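Local coordinates for short-chain dehydrogenase/reductase SDR (Vibrio parahaemolyticus, PDB 3GUY), which probably catalyses NAD(P)-dependent oxidation or reduction of a substrate not yet identified, as a member of the short-chain dehydrogenase/reductase family, at residues K167-G175 with Y214-R222. The protein carries 2 engineered substitutions. Sequence-based numbering, arbitrary orientation.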
loop_
_atom_site.group_PDB
_atom_site.type_symbol
_atom_site.label_atom_id
_atom_site.label_comp_id
_atom_site.label_asym_id
_atom_site.label_seq_id
_atom_site.Cartn_x
_atom_site.Cartn_y
_atom_site.Cartn_z
ATOM N N LYS D 167 -22.209 -4.087 4.551
ATOM C CA LYS D 167 -20.865 -4.428 4.108
ATOM C C LYS D 167 -20.498 -3.569 2.916
ATOM O O LYS D 167 -21.346 -3.233 2.127
ATOM C CB LYS D 167 -20.870 -5.883 3.627
ATOM C CG LYS D 167 -20.447 -6.849 4.680
ATOM C CD LYS D 167 -20.848 -8.286 4.359
ATOM C CE LYS D 167 -20.972 -8.623 2.873
ATOM N NZ LYS D 167 -22.343 -9.171 2.629
ATOM N N ILE D 168 -19.219 -3.254 2.769
ATOM C CA ILE D 168 -18.785 -2.561 1.564
ATOM C C ILE D 168 -17.898 -3.492 0.700
ATOM O O ILE D 168 -16.957 -4.091 1.185
ATOM C CB ILE D 168 -18.013 -1.259 1.906
ATOM C CG1 ILE D 168 -18.916 -0.246 2.611
ATOM C CG2 ILE D 168 -17.490 -0.603 0.639
ATOM C CD1 ILE D 168 -18.136 0.948 3.209
ATOM N N ILE D 169 -18.235 -3.582 -0.573
ATOM C CA ILE D 169 -17.515 -4.405 -1.580
ATOM C C ILE D 169 -16.752 -3.427 -2.470
ATOM O O ILE D 169 -17.311 -2.431 -2.936
ATOM C CB ILE D 169 -18.463 -5.249 -2.472
ATOM C CG1 ILE D 169 -19.485 -6.038 -1.619
ATOM C CG2 ILE D 169 -17.681 -6.183 -3.484
ATOM C CD1 ILE D 169 -18.901 -6.795 -0.572
ATOM N N ALA D 170 -15.449 -3.658 -2.592
ATOM C CA ALA D 170 -14.582 -2.730 -3.344
ATOM C C ALA D 170 -14.279 -3.343 -4.687
ATOM O O ALA D 170 -13.872 -4.478 -4.779
ATOM C CB ALA D 170 -13.280 -2.434 -2.572
ATOM N N VAL D 171 -14.503 -2.595 -5.742
ATOM C CA VAL D 171 -14.271 -3.076 -7.086
ATOM C C VAL D 171 -13.348 -2.084 -7.776
ATOM O O VAL D 171 -13.592 -0.870 -7.695
ATOM C CB VAL D 171 -15.596 -3.141 -7.888
ATOM C CG1 VAL D 171 -15.333 -3.722 -9.248
ATOM C CG2 VAL D 171 -16.711 -3.908 -7.071
ATOM N N TYR D 172 -12.307 -2.611 -8.442
ATOM C CA TYR D 172 -11.265 -1.811 -9.089
ATOM C C TYR D 172 -11.089 -2.233 -10.531
ATOM O O TYR D 172 -10.328 -3.164 -10.818
ATOM C CB TYR D 172 -9.912 -1.944 -8.373
ATOM C CG TYR D 172 -9.944 -1.645 -6.890
ATOM C CD1 TYR D 172 -9.775 -0.350 -6.408
ATOM C CD2 TYR D 172 -10.194 -2.645 -5.974
ATOM C CE1 TYR D 172 -9.803 -0.071 -5.047
ATOM C CE2 TYR D 172 -10.238 -2.373 -4.575
ATOM C CZ TYR D 172 -10.019 -1.086 -4.133
ATOM O OH TYR D 172 -10.099 -0.839 -2.782
ATOM N N PRO D 173 -11.829 -1.599 -11.445
ATOM C CA PRO D 173 -11.632 -1.896 -12.839
ATOM C C PRO D 173 -10.464 -1.139 -13.431
ATOM O O PRO D 173 -10.199 0.016 -13.054
ATOM C CB PRO D 173 -12.921 -1.432 -13.504
ATOM C CG PRO D 173 -13.713 -0.771 -12.480
ATOM C CD PRO D 173 -13.088 -0.883 -11.169
ATOM N N GLY D 174 -9.824 -1.759 -14.416
ATOM C CA GLY D 174 -8.764 -1.089 -15.178
ATOM C C GLY D 174 -8.904 -1.464 -16.630
ATOM O O GLY D 174 -9.304 -2.577 -16.949
ATOM N N GLY D 175 -8.525 -0.550 -17.509
ATOM C CA GLY D 175 -8.534 -0.813 -18.952
ATOM C C GLY D 175 -9.905 -0.677 -19.602
ATOM O O GLY D 175 -10.168 -1.269 -20.651
ATOM N N TYR D 214 -17.806 -14.409 0.925
ATOM C CA TYR D 214 -18.160 -13.417 -0.106
ATOM C C TYR D 214 -16.898 -12.711 -0.648
ATOM O O TYR D 214 -15.842 -12.760 -0.019
ATOM C CB TYR D 214 -19.186 -12.390 0.406
ATOM C CG TYR D 214 -18.576 -11.377 1.322
ATOM C CD1 TYR D 214 -18.381 -10.055 0.915
ATOM C CD2 TYR D 214 -18.169 -11.734 2.584
ATOM C CE1 TYR D 214 -17.787 -9.136 1.732
ATOM C CE2 TYR D 214 -17.604 -10.805 3.417
ATOM C CZ TYR D 214 -17.417 -9.514 2.993
ATOM O OH TYR D 214 -16.840 -8.609 3.827
ATOM N N VAL D 215 -17.012 -12.124 -1.841
ATOM C CA VAL D 215 -15.889 -11.410 -2.461
ATOM C C VAL D 215 -15.994 -9.980 -1.925
ATOM O O VAL D 215 -16.929 -9.248 -2.295
ATOM C CB VAL D 215 -15.988 -11.384 -3.964
ATOM C CG1 VAL D 215 -14.990 -10.333 -4.557
ATOM C CG2 VAL D 215 -15.802 -12.841 -4.530
ATOM N N SER D 216 -15.033 -9.608 -1.087
ATOM C CA SER D 216 -14.974 -8.250 -0.485
ATOM C C SER D 216 -14.246 -7.229 -1.357
ATOM O O SER D 216 -14.467 -6.040 -1.253
ATOM C CB SER D 216 -14.358 -8.319 0.913
ATOM O OG SER D 216 -13.075 -8.918 0.949
ATOM N N ASP D 217 -13.372 -7.695 -2.233
ATOM C CA ASP D 217 -12.538 -6.819 -3.050
ATOM C C ASP D 217 -12.231 -7.552 -4.336
ATOM O O ASP D 217 -11.798 -8.695 -4.303
ATOM C CB ASP D 217 -11.205 -6.455 -2.317
ATOM C CG ASP D 217 -11.406 -5.879 -0.882
ATOM O OD1 ASP D 217 -11.487 -4.613 -0.778
ATOM O OD2 ASP D 217 -11.487 -6.641 0.154
ATOM N N ILE D 218 -12.433 -6.904 -5.468
ATOM C CA ILE D 218 -12.142 -7.497 -6.727
ATOM C C ILE D 218 -11.522 -6.489 -7.723
ATOM O O ILE D 218 -11.906 -5.296 -7.790
ATOM C CB ILE D 218 -13.429 -8.184 -7.308
ATOM C CG1 ILE D 218 -13.067 -9.094 -8.480
ATOM C CG2 ILE D 218 -14.456 -7.164 -7.683
ATOM C CD1 ILE D 218 -14.249 -10.019 -8.986
ATOM N N THR D 219 -10.504 -6.953 -8.446
ATOM C CA THR D 219 -9.859 -6.166 -9.471
ATOM C C THR D 219 -10.069 -6.892 -10.819
ATOM O O THR D 219 -9.888 -8.091 -10.949
ATOM C CB THR D 219 -8.332 -5.959 -9.211
ATOM O OG1 THR D 219 -8.155 -5.309 -7.995
ATOM C CG2 THR D 219 -7.655 -5.089 -10.317
ATOM N N VAL D 220 -10.426 -6.150 -11.828
ATOM C CA VAL D 220 -10.708 -6.737 -13.125
ATOM C C VAL D 220 -9.903 -5.873 -14.073
ATOM O O VAL D 220 -9.876 -4.659 -13.910
ATOM C CB VAL D 220 -12.264 -6.756 -13.352
ATOM C CG1 VAL D 220 -12.629 -7.385 -14.603
ATOM C CG2 VAL D 220 -12.953 -7.586 -12.260
ATOM N N ASN D 221 -9.203 -6.493 -15.021
ATOM C CA ASN D 221 -8.279 -5.788 -15.890
ATOM C C ASN D 221 -8.424 -6.288 -17.316
ATOM O O ASN D 221 -8.816 -7.447 -17.552
ATOM C CB ASN D 221 -6.835 -6.041 -15.459
ATOM C CG ASN D 221 -6.348 -5.066 -14.420
ATOM O OD1 ASN D 221 -6.130 -5.424 -13.259
ATOM N ND2 ASN D 221 -6.155 -3.843 -14.826
ATOM N N ARG D 222 -8.097 -5.437 -18.261
ATOM C CA ARG D 222 -8.031 -5.898 -19.639
ATOM C C ARG D 222 -6.764 -6.751 -19.765
ATOM O O ARG D 222 -5.767 -6.482 -19.126
ATOM C CB ARG D 222 -8.049 -4.735 -20.653
ATOM C CG ARG D 222 -6.725 -4.431 -21.293
ATOM C CD ARG D 222 -6.826 -3.550 -22.556
ATOM N NE ARG D 222 -5.830 -2.474 -22.459
ATOM C CZ ARG D 222 -4.501 -2.650 -22.472
ATOM N NH1 ARG D 222 -3.971 -3.860 -22.619
ATOM N NH2 ARG D 222 -3.686 -1.604 -22.352
HETATM O O HOH W 1 -16.367 -5.973 3.183
HETATM O O HOH W 2 -9.819 -2.621 -0.974
#
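The bend at chi3 (28°) in Lys167 carries its CE over one face of the Tyr214 ring, whose own chi1 of 75° sets CG between backbone N and carbonyl carbon; a further bend at chi4 sets NZ above that face. This cluster opens the pairing of the last two parallel strands of a Rossmann-type sheet, linked by the right-handed crossover through helix 196-207. Lys167 CE lies 3.6 Å from the Tyr214 ring centroid, a CH-pi contact, and NZ adds a cation-pi interaction while also hydrogen-bonding to Asn124 OD1. Ile169 CD1 meets the ring edge at CE1. The pairing illustrates how parallel strands share bonds: Ala170, Tyr172 and Gly174 each give N-H to, and take N-H from, alternate residues of strand 214-222. Ala170 N to Ser216 O is nearly straight (174°), whereas the Arg222 N to Gly174 O bond is weak. Toward helix 196-207, Val171 CG1 packs alongside Ile218 CG2 at 3.9 Å. The other face is more polar: Asp217 OD1 forms a salt bridge with Arg158 and lies 3.3 Å from Ala170 CB. The outer edge of strand 214-222 pairs antiparallel with a strand of the second subunit, continuing the sheet across the interface. On the polar face, a water bridges two side-chain ends, 2.6 Å from both Tyr172 OH and Asp217 OD1; it accepts from the hydroxyl and donates to the carboxylate.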